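Local coordinates for protein putative short-chain dehydrogenase/reductase (Burkholderia xenovorans, PDB 5JY1) that binds NAD as a short-chain dehydrogenase/reductase and probably acts as an oxidoreductase, perhaps on 3-oxoacyl-acyl-carrier-protein substrates, at residues Asp93-Asn105 with Gln118-Met131. Residues are numbered along the deposited sequence; the frame is centred on the assembly and turned at random.
Sequences DILVNNAFVPTPN and QTLTTSLWATWWAM. With NAD (nicotinamide-adenine-dinucleotide), chain E; EDO (1,2-ethanediol), chain G.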
# COMPACT_ATOMS: atom_id res chain seq x y z
N ASP A 93 24.57 6.30 -17.30
CA ASP A 93 24.32 5.25 -16.33
C ASP A 93 23.12 5.52 -15.45
O ASP A 93 22.48 4.57 -14.98
CB ASP A 93 25.55 5.06 -15.44
CG ASP A 93 26.81 4.86 -16.24
OD1 ASP A 93 27.06 3.70 -16.64
OD2 ASP A 93 27.55 5.85 -16.48
N ILE A 94 22.80 6.79 -15.21
CA ILE A 94 21.84 7.21 -14.20
C ILE A 94 20.93 8.28 -14.79
O ILE A 94 21.43 9.30 -15.30
CB ILE A 94 22.55 7.78 -12.95
CG1 ILE A 94 23.49 6.75 -12.31
CG2 ILE A 94 21.54 8.37 -11.95
CD1 ILE A 94 24.64 7.39 -11.54
N LEU A 95 19.62 8.09 -14.69
CA LEU A 95 18.65 9.08 -15.15
C LEU A 95 17.75 9.50 -13.99
O LEU A 95 17.19 8.63 -13.31
CB LEU A 95 17.79 8.53 -16.29
CG LEU A 95 16.60 9.39 -16.73
CD1 LEU A 95 17.06 10.67 -17.42
CD2 LEU A 95 15.69 8.58 -17.67
N VAL A 96 17.62 10.81 -13.76
CA VAL A 96 16.74 11.35 -12.73
C VAL A 96 15.72 12.25 -13.41
O VAL A 96 16.08 13.26 -14.01
CB VAL A 96 17.52 12.13 -11.66
CG1 VAL A 96 16.56 12.68 -10.60
CG2 VAL A 96 18.57 11.24 -11.03
N ASN A 97 14.43 11.88 -13.31
CA ASN A 97 13.34 12.59 -13.98
C ASN A 97 12.68 13.50 -12.95
O ASN A 97 11.79 13.08 -12.21
CB ASN A 97 12.37 11.61 -14.61
CG ASN A 97 12.99 10.85 -15.77
OD1 ASN A 97 13.52 11.45 -16.70
ND2 ASN A 97 12.97 9.53 -15.70
N ASN A 98 13.10 14.75 -12.93
CA ASN A 98 12.77 15.66 -11.84
C ASN A 98 12.00 16.90 -12.27
O ASN A 98 11.30 17.48 -11.44
CB ASN A 98 14.08 16.05 -11.11
CG ASN A 98 13.93 17.26 -10.24
OD1 ASN A 98 13.62 17.15 -9.05
ND2 ASN A 98 14.19 18.43 -10.81
N ALA A 99 12.08 17.30 -13.54
CA ALA A 99 11.52 18.56 -14.00
C ALA A 99 10.02 18.67 -13.68
O ALA A 99 9.28 17.68 -13.72
CB ALA A 99 11.75 18.73 -15.50
N PHE A 100 9.58 19.89 -13.41
CA PHE A 100 8.21 20.15 -12.96
C PHE A 100 7.76 21.53 -13.43
O PHE A 100 8.55 22.48 -13.41
CB PHE A 100 8.14 20.03 -11.43
CG PHE A 100 6.96 20.72 -10.82
CD1 PHE A 100 5.71 20.13 -10.84
CD2 PHE A 100 7.11 21.95 -10.20
CE1 PHE A 100 4.62 20.76 -10.27
CE2 PHE A 100 6.02 22.58 -9.62
CZ PHE A 100 4.78 21.99 -9.66
N VAL A 101 6.51 21.62 -13.86
CA VAL A 101 5.87 22.90 -14.19
C VAL A 101 4.51 22.96 -13.50
O VAL A 101 3.69 22.05 -13.69
CB VAL A 101 5.70 23.09 -15.71
CG1 VAL A 101 4.96 24.38 -15.99
CG2 VAL A 101 7.05 23.11 -16.40
N PRO A 102 4.23 23.99 -12.71
CA PRO A 102 2.95 24.05 -12.00
C PRO A 102 1.79 24.51 -12.88
O PRO A 102 1.97 25.24 -13.85
CB PRO A 102 3.22 25.07 -10.89
CG PRO A 102 4.26 25.98 -11.48
CD PRO A 102 5.14 25.08 -12.31
N THR A 103 0.60 24.05 -12.51
CA THR A 103 -0.66 24.59 -13.00
C THR A 103 -1.38 25.31 -11.86
O THR A 103 -1.03 25.11 -10.68
CB THR A 103 -1.56 23.48 -13.56
OG1 THR A 103 -1.83 22.50 -12.54
CG2 THR A 103 -0.91 22.81 -14.76
N PRO A 104 -2.37 26.15 -12.15
CA PRO A 104 -3.07 26.86 -11.08
C PRO A 104 -3.71 25.91 -10.07
O PRO A 104 -4.26 24.87 -10.42
CB PRO A 104 -4.13 27.67 -11.83
CG PRO A 104 -3.53 27.92 -13.15
CD PRO A 104 -2.76 26.67 -13.48
N ASN A 105 -3.61 26.30 -8.79
CA ASN A 105 -4.21 25.54 -7.69
C ASN A 105 -5.69 25.88 -7.63
O ASN A 105 -6.10 26.87 -7.02
CB ASN A 105 -3.52 25.88 -6.37
CG ASN A 105 -2.05 25.59 -6.40
OD1 ASN A 105 -1.62 24.56 -6.93
ND2 ASN A 105 -1.26 26.50 -5.83
N GLN A 118 -1.02 19.64 -20.08
CA GLN A 118 0.29 20.19 -19.78
C GLN A 118 1.00 19.40 -18.69
O GLN A 118 2.21 19.14 -18.77
CB GLN A 118 0.16 21.66 -19.37
CG GLN A 118 1.47 22.35 -19.09
CD GLN A 118 1.27 23.72 -18.48
OE1 GLN A 118 1.78 24.01 -17.40
NE2 GLN A 118 0.52 24.57 -19.17
N THR A 119 0.26 19.00 -17.65
CA THR A 119 0.86 18.24 -16.57
C THR A 119 1.23 16.83 -17.01
O THR A 119 2.30 16.33 -16.65
CB THR A 119 -0.08 18.21 -15.36
OG1 THR A 119 -0.27 19.55 -14.88
CG2 THR A 119 0.51 17.39 -14.26
N LEU A 120 0.38 16.19 -17.81
CA LEU A 120 0.76 14.89 -18.37
C LEU A 120 2.01 15.00 -19.24
O LEU A 120 2.88 14.11 -19.20
CB LEU A 120 -0.41 14.31 -19.19
CG LEU A 120 -1.60 13.77 -18.40
CD1 LEU A 120 -2.73 13.46 -19.35
CD2 LEU A 120 -1.24 12.53 -17.57
N THR A 121 2.15 16.09 -20.00
CA THR A 121 3.33 16.25 -20.84
C THR A 121 4.59 16.45 -20.01
O THR A 121 5.60 15.76 -20.22
CB THR A 121 3.15 17.43 -21.81
OG1 THR A 121 1.99 17.22 -22.63
CG2 THR A 121 4.39 17.59 -22.69
N THR A 122 4.57 17.39 -19.06
CA THR A 122 5.80 17.76 -18.36
C THR A 122 6.22 16.71 -17.34
O THR A 122 7.41 16.58 -17.04
CB THR A 122 5.68 19.12 -17.67
OG1 THR A 122 4.67 19.06 -16.65
CG2 THR A 122 5.32 20.20 -18.67
N SER A 123 5.27 15.96 -16.78
CA SER A 123 5.60 14.89 -15.86
C SER A 123 5.67 13.54 -16.56
O SER A 123 6.74 12.94 -16.66
CB SER A 123 4.59 14.86 -14.70
OG SER A 123 4.70 16.03 -13.91
N LEU A 124 4.54 13.08 -17.11
CA LEU A 124 4.47 11.69 -17.53
C LEU A 124 5.20 11.45 -18.85
O LEU A 124 6.06 10.57 -18.94
CB LEU A 124 3.01 11.25 -17.63
CG LEU A 124 2.77 9.76 -17.90
CD1 LEU A 124 3.50 8.91 -16.87
CD2 LEU A 124 1.27 9.46 -17.90
N TRP A 125 4.85 12.22 -19.90
CA TRP A 125 5.50 12.02 -21.19
C TRP A 125 7.00 12.28 -21.09
O TRP A 125 7.81 11.54 -21.66
CB TRP A 125 4.87 12.93 -22.23
CG TRP A 125 3.57 12.38 -22.77
CD1 TRP A 125 2.30 12.75 -22.40
CD2 TRP A 125 3.42 11.36 -23.76
NE1 TRP A 125 1.37 12.01 -23.11
CE2 TRP A 125 2.04 11.16 -23.96
CE3 TRP A 125 4.33 10.61 -24.52
CZ2 TRP A 125 1.54 10.24 -24.89
CZ3 TRP A 125 3.84 9.69 -25.42
CH2 TRP A 125 2.46 9.52 -25.61
N ALA A 126 7.39 13.34 -20.38
CA ALA A 126 8.81 13.62 -20.20
C ALA A 126 9.55 12.42 -19.62
O ALA A 126 10.66 12.09 -20.06
CB ALA A 126 8.99 14.84 -19.30
N THR A 127 8.96 11.79 -18.60
CA THR A 127 9.58 10.61 -17.99
C THR A 127 9.63 9.45 -18.96
O THR A 127 10.66 8.79 -19.11
CB THR A 127 8.81 10.24 -16.72
OG1 THR A 127 8.94 11.28 -15.75
CG2 THR A 127 9.32 8.94 -16.12
N TRP A 128 8.51 9.18 -19.64
CA TRP A 128 8.43 8.14 -20.67
C TRP A 128 9.51 8.31 -21.74
O TRP A 128 10.23 7.36 -22.06
CB TRP A 128 7.03 8.18 -21.29
CG TRP A 128 6.74 7.36 -22.54
CD1 TRP A 128 6.87 7.77 -23.83
CD2 TRP A 128 6.16 6.05 -22.59
NE1 TRP A 128 6.45 6.78 -24.69
CE2 TRP A 128 6.00 5.71 -23.95
CE3 TRP A 128 5.75 5.13 -21.62
CZ2 TRP A 128 5.47 4.49 -24.36
CZ3 TRP A 128 5.23 3.92 -22.02
CH2 TRP A 128 5.10 3.60 -23.37
N TRP A 129 9.62 9.51 -22.31
CA TRP A 129 10.60 9.74 -23.38
C TRP A 129 12.02 9.58 -22.86
O TRP A 129 12.87 8.99 -23.54
CB TRP A 129 10.41 11.14 -23.96
CG TRP A 129 9.21 11.30 -24.82
CD1 TRP A 129 8.67 10.38 -25.67
CD2 TRP A 129 8.38 12.46 -24.92
NE1 TRP A 129 7.56 10.90 -26.30
CE2 TRP A 129 7.36 12.18 -25.85
CE3 TRP A 129 8.40 13.72 -24.29
CZ2 TRP A 129 6.37 13.10 -26.18
CZ3 TRP A 129 7.41 14.64 -24.63
CH2 TRP A 129 6.41 14.32 -25.56
N ALA A 130 12.31 10.11 -21.68
CA ALA A 130 13.67 10.05 -21.18
C ALA A 130 14.05 8.62 -20.80
O ALA A 130 15.17 8.19 -21.07
CB ALA A 130 13.84 10.99 -19.99
N MET A 131 13.13 7.87 -20.18
CA MET A 131 13.41 6.47 -19.85
C MET A 131 13.73 5.66 -21.09
O MET A 131 14.69 4.89 -21.11
CB MET A 131 12.22 5.86 -19.11
CG MET A 131 12.07 6.39 -17.72
SD MET A 131 10.60 5.78 -16.87
CE MET A 131 10.87 4.03 -16.94
PA NAD E . 11.14 23.37 -8.83
O1A NAD E . 9.94 24.12 -9.31
O2A NAD E . 11.87 24.06 -7.68
O5B NAD E . 12.21 23.08 -10.08
C5B NAD E . 11.66 22.66 -11.27
C4B NAD E . 12.81 22.63 -12.36
O4B NAD E . 12.33 22.13 -13.45
C3B NAD E . 13.20 24.11 -12.70
O3B NAD E . 14.59 24.25 -12.70
C2B NAD E . 12.62 24.32 -14.07
O2B NAD E . 13.33 25.43 -14.81
C1B NAD E . 12.79 23.13 -14.62
N9A NAD E . 11.92 22.94 -15.76
C8A NAD E . 10.65 23.37 -15.87
N7A NAD E . 10.20 23.01 -17.05
C5A NAD E . 11.18 22.37 -17.69
C6A NAD E . 11.22 21.80 -18.96
N6A NAD E . 10.29 21.65 -20.07
N1A NAD E . 12.32 21.20 -19.37
C2A NAD E . 13.42 21.15 -18.55
N3A NAD E . 13.39 21.70 -17.31
C4A NAD E . 12.24 22.32 -16.89
O3 NAD E . 10.64 21.87 -8.36
PN NAD E . 10.95 21.07 -6.98
O1N NAD E . 10.10 21.65 -5.86
O2N NAD E . 12.44 21.11 -6.56
O5D NAD E . 10.45 19.51 -7.22
C5D NAD E . 11.24 18.65 -8.04
C4D NAD E . 10.54 17.26 -8.20
O4D NAD E . 10.13 16.81 -7.01
C3D NAD E . 9.27 17.45 -9.04
O3D NAD E . 9.05 16.37 -9.83
C2D NAD E . 8.16 17.56 -7.97
O2D NAD E . 6.87 17.24 -8.64
C1D NAD E . 8.53 16.69 -7.06
N1N NAD E . 8.01 17.01 -5.74
C2N NAD E . 8.57 17.99 -4.98
C3N NAD E . 8.07 18.29 -3.71
C7N NAD E . 8.68 19.39 -2.87
O7N NAD E . 8.36 19.52 -1.70
N7N NAD E . 9.63 20.27 -3.43
C4N NAD E . 7.00 17.59 -3.23
C5N NAD E . 6.44 16.61 -3.97
C6N NAD E . 6.95 16.31 -5.24
C1 EDO G . 0.93 21.94 -9.96
O1 EDO G . 0.54 21.17 -11.10
C2 EDO G . 0.91 21.06 -8.71
O2 EDO G . 1.78 21.60 -7.72
O HOH W 1 9.49 11.36 -12.85
O HOH W 2 12.48 13.45 -18.16
O HOH W 3 9.34 15.49 -15.45
O HOH W 4 6.87 16.84 -12.55
O HOH W 5 2.47 19.83 -12.96
O HOH W 6 2.46 21.24 -16.01
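Q118 meets V101 where helix 113-141 packs against the fourth strand of the Rossmann fold and the loop that leaves it. N97-N98-A99, at the end of the strand and into the loop, stand where short-chain dehydrogenases have N-N-A-G, and the loop borders the NAD pocket. Strand 94-97 and the helix segment run nearly antiparallel, at 170°. Extended beyond CG, with CG anti to its backbone N (chi1 -178°), Q118 carries OE1 to within 3.5 Å of V101 CG1. The two side chains cross at about a right angle. One water donates to both OE1 and V101 O and accepts from T122 OG1. T119 OG1 sits 3.3 Å from T103 CG2. D163 OD2 is hydrogen-bonded to the hydroxyls of both T103 and T119, so one carboxylate links loop and helix. The helix widens into a pi-type turn at 120-125. Within it, T122 turns CG2 toward V101 CG2. V101 CG2 also lies 3.2 Å from N7A of the NAD adenine. Water also links loop and helix here: one molecule donates to both A99 O and T122 O, and a second connects A99 O with the side-chain hydroxyl OG of S123. A126 O and N97 OD1 share another water, weakly held on the A126 side. T127 OG1 donates to S123 O and accepts from a water that also reaches N97 O. The N97 side chain crosses T127 obliquely, with CB 3.6 Å from OG1. A130 CB faces both L95 and N97, 3.8 Å from L95 CD2 and 3.3 Å from N97 OD1. N97 ND2 is hydrogen-bonded to N148 OD1 on the adjacent strand, which holds the amide in place, and M131 CG lies 3.8 Å from N97 ND2.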